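Local structure of glutathione S-transferase (Ceriporiopsis subvermispora, 6J3E) at residues M131-N136 against E161-P166. The protein is a serine-type glutathione S-transferase of a fungus, binding glutathione and probably catalysing its conjugation to electrophilic substrates. Residues are numbered along the deposited sequence; the frame is centred on the assembly and turned at random.
Sequences MLPATN and EDWAPP. With EDO (1,2-ethanediol), chain F.
In the all-helical C-terminal half of the glutathione S-transferase fold, L132 and P133, in the last turns of helix 109-136, pack against W163 in the loop that leads into helix 169-189. The six-membered ring of the indole does the touching. CG of P133 lies 3.7 Å from W163 CE3, with P133 CD next to it, while L132 approaches the neighbouring ring atom, its CB 3.8 Å from W163 CZ3 and its CD1 at 4.0 Å from the same carbon. Both side chains meet the indole at a slant. With W163 CG anti to its own carbonyl carbon (chi1 -79°) and chi2 near 22°, the indole turns its benzo side to the helix. NE1 of the pyrrole side donates to the V158 backbone oxygen, a bond that helps fix the rotation of the ring. Beyond the proline, a 1,2-ethanediol, probably from the crystallisation liquor, lies between the two segments: its C1 is 3.6 Å from P133 CB, and its O1 accepts a bond from A164 N (3.0 Å, 162°). L132 also touches R151, a residue that binds glutathione in another structure of this protein. The contact between helix and loop is thus apolar and modest, 163 Å² buried over both sides, and rests on van der Waals contact between carbons near the protein surface, while the diol bonds to the backbone beside it, at A164 N and L160 O.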
ATOM      1  N   MET A 131     -11.909 -12.360  13.026  1.00 45.22           N
ATOM      2  CA  MET A 131     -12.851 -12.717  11.980  1.00 52.96           C
ATOM      3  C   MET A 131     -12.745 -14.176  11.536  1.00 53.21           C
ATOM      4  O   MET A 131     -13.765 -14.790  11.220  1.00 52.67           O
ATOM      5  CB  MET A 131     -12.668 -11.780  10.783  1.00 52.80           C
ATOM      6  CG  MET A 131     -13.158 -10.353  11.024  1.00 49.36           C
ATOM      7  SD  MET A 131     -14.873 -10.298  11.611  1.00 49.01           S
ATOM      8  CE  MET A 131     -15.725 -11.233  10.312  1.00 47.52           C
ATOM      9  N   LEU A 132     -11.552 -14.759  11.505  1.00 52.47           N
ATOM     10  CA  LEU A 132     -11.451 -16.157  11.091  1.00 47.15           C
ATOM     11  C   LEU A 132     -12.173 -17.098  12.048  1.00 54.48           C
ATOM     12  O   LEU A 132     -12.901 -17.987  11.569  1.00 52.59           O
ATOM     13  CB  LEU A 132      -9.983 -16.556  10.913  1.00 42.54           C
ATOM     14  CG  LEU A 132      -9.176 -15.800   9.859  1.00 52.75           C
ATOM     15  CD1 LEU A 132      -7.908 -16.552   9.479  1.00 51.43           C
ATOM     16  CD2 LEU A 132     -10.009 -15.501   8.642  1.00 45.19           C
ATOM     17  N   PRO A 133     -12.037 -16.979  13.376  1.00 49.97           N
ATOM     18  CA  PRO A 133     -12.876 -17.813  14.247  1.00 51.12           C
ATOM     19  C   PRO A 133     -14.354 -17.552  14.043  1.00 52.56           C
ATOM     20  O   PRO A 133     -15.154 -18.491  14.001  1.00 54.70           O
ATOM     21  CB  PRO A 133     -12.421 -17.417  15.656  1.00 49.72           C
ATOM     22  CG  PRO A 133     -11.061 -16.854  15.467  1.00 51.44           C
ATOM     23  CD  PRO A 133     -11.094 -16.161  14.155  1.00 52.19           C
ATOM     24  N   ALA A 134     -14.743 -16.287  13.917  1.00 49.15           N
ATOM     25  CA  ALA A 134     -16.141 -15.994  13.651  1.00 49.90           C
ATOM     26  C   ALA A 134     -16.622 -16.688  12.378  1.00 53.24           C
ATOM     27  O   ALA A 134     -17.729 -17.238  12.348  1.00 50.74           O
ATOM     28  CB  ALA A 134     -16.350 -14.483  13.560  1.00 54.24           C
ATOM     29  N   THR A 135     -15.816 -16.681  11.304  1.00 51.44           N
ATOM     30  CA  THR A 135     -16.360 -17.309  10.106  1.00 55.03           C
ATOM     31  C   THR A 135     -16.341 -18.819  10.201  1.00 51.31           C
ATOM     32  O   THR A 135     -17.112 -19.477   9.492  1.00 49.02           O
ATOM     33  CB  THR A 135     -15.640 -16.877   8.822  1.00 58.31           C
ATOM     34  OG1 THR A 135     -14.550 -17.764   8.528  1.00 59.83           O
ATOM     35  CG2 THR A 135     -15.149 -15.500   8.933  1.00 51.79           C
ATOM     36  N   ASN A 136     -15.502 -19.381  11.071  1.00 50.47           N
ATOM     37  CA  ASN A 136     -15.523 -20.827  11.255  1.00 53.80           C
ATOM     38  C   ASN A 136     -16.839 -21.276  11.876  1.00 54.35           C
ATOM     39  O   ASN A 136     -17.454 -22.243  11.415  1.00 53.75           O
ATOM     40  CB  ASN A 136     -14.348 -21.270  12.111  1.00 48.10           C
ATOM     41  CG  ASN A 136     -14.323 -22.769  12.309  1.00 55.97           C
ATOM     42  OD1 ASN A 136     -13.957 -23.502  11.399  1.00 53.56           O
ATOM     43  ND2 ASN A 136     -14.707 -23.234  13.506  1.00 52.21           N
ATOM     44  N   GLU A 161     -10.848 -20.558  19.587  1.00 60.76           N
ATOM     45  CA  GLU A 161     -11.546 -19.851  20.659  1.00 55.26           C
ATOM     46  C   GLU A 161     -10.600 -19.070  21.562  1.00 54.02           C
ATOM     47  O   GLU A 161     -11.059 -18.186  22.294  1.00 60.33           O
ATOM     48  CB  GLU A 161     -12.378 -20.844  21.471  1.00 48.92           C
ATOM     49  CG  GLU A 161     -13.579 -21.438  20.703  1.00 56.11           C
ATOM     50  CD  GLU A 161     -13.202 -22.454  19.606  1.00 60.03           C
ATOM     51  OE1 GLU A 161     -13.988 -22.602  18.640  1.00 58.01           O
ATOM     52  OE2 GLU A 161     -12.132 -23.105  19.707  1.00 62.18           O
ATOM     53  N   ASP A 162      -9.298 -19.353  21.509  1.00 55.70           N
ATOM     54  CA  ASP A 162      -8.282 -18.629  22.268  1.00 58.19           C
ATOM     55  C   ASP A 162      -7.584 -17.522  21.461  1.00 50.09           C
ATOM     56  O   ASP A 162      -6.687 -16.858  21.989  1.00 52.53           O
ATOM     57  CB  ASP A 162      -7.232 -19.621  22.804  1.00 53.91           C
ATOM     58  CG  ASP A 162      -7.841 -20.729  23.664  1.00 60.19           C
ATOM     59  OD1 ASP A 162      -8.735 -20.437  24.484  1.00 63.28           O
ATOM     60  OD2 ASP A 162      -7.425 -21.902  23.520  1.00 63.57           O
ATOM     61  N   TRP A 163      -7.953 -17.321  20.196  1.00 51.08           N
ATOM     62  CA  TRP A 163      -7.257 -16.337  19.370  1.00 55.77           C
ATOM     63  C   TRP A 163      -7.480 -14.920  19.896  1.00 55.61           C
ATOM     64  O   TRP A 163      -6.525 -14.174  20.138  1.00 59.22           O
ATOM     65  CB  TRP A 163      -7.729 -16.438  17.925  1.00 53.43           C
ATOM     66  CG  TRP A 163      -7.133 -17.553  17.146  1.00 58.71           C
ATOM     67  CD1 TRP A 163      -6.562 -18.701  17.638  1.00 59.38           C
ATOM     68  CD2 TRP A 163      -7.029 -17.634  15.718  1.00 56.82           C
ATOM     69  NE1 TRP A 163      -6.122 -19.496  16.597  1.00 54.67           N
ATOM     70  CE2 TRP A 163      -6.394 -18.864  15.410  1.00 58.62           C
ATOM     71  CE3 TRP A 163      -7.419 -16.793  14.672  1.00 53.91           C
ATOM     72  CZ2 TRP A 163      -6.135 -19.263  14.100  1.00 54.80           C
ATOM     73  CZ3 TRP A 163      -7.167 -17.193  13.370  1.00 58.90           C
ATOM     74  CH2 TRP A 163      -6.534 -18.418  13.094  1.00 58.41           C
ATOM     75  N   ALA A 164      -8.747 -14.539  20.067  1.00 51.37           N
ATOM     76  CA  ALA A 164      -9.124 -13.233  20.600  1.00 48.86           C
ATOM     77  C   ALA A 164     -10.464 -13.377  21.314  1.00 44.95           C
ATOM     78  O   ALA A 164     -11.490 -12.860  20.863  1.00 42.99           O
ATOM     79  CB  ALA A 164      -9.203 -12.197  19.479  1.00 52.50           C
ATOM     80  N   PRO A 165     -10.489 -14.091  22.444  1.00 49.05           N
ATOM     81  CA  PRO A 165     -11.772 -14.425  23.068  1.00 50.53           C
ATOM     82  C   PRO A 165     -12.462 -13.189  23.616  1.00 50.17           C
ATOM     83  O   PRO A 165     -11.800 -12.225  24.048  1.00 46.21           O
ATOM     84  CB  PRO A 165     -11.378 -15.394  24.201  1.00 48.31           C
ATOM     85  CG  PRO A 165      -9.977 -15.055  24.527  1.00 46.42           C
ATOM     86  CD  PRO A 165      -9.341 -14.580  23.234  1.00 52.76           C
ATOM     87  N   PRO A 166     -13.792 -13.176  23.634  1.00 47.94           N
ATOM     88  CA  PRO A 166     -14.514 -11.994  24.125  1.00 50.99           C
ATOM     89  C   PRO A 166     -14.089 -11.606  25.536  1.00 47.65           C
ATOM     90  O   PRO A 166     -13.751 -12.450  26.366  1.00 49.59           O
ATOM     91  CB  PRO A 166     -15.982 -12.434  24.086  1.00 49.12           C
ATOM     92  CG  PRO A 166     -16.011 -13.508  23.078  1.00 50.35           C
ATOM     93  CD  PRO A 166     -14.704 -14.238  23.201  1.00 44.48           C
TER
HETATM   94  C1  EDO F 304     -12.284 -15.538  18.760  1.00 60.75           C
HETATM   95  O1  EDO F 304     -11.284 -16.070  19.647  1.00 55.40           O
HETATM   96  C2  EDO F 304     -13.653 -15.500  19.451  1.00 60.16           C
HETATM   97  O2  EDO F 304     -14.082 -16.823  19.783  1.00 59.50           O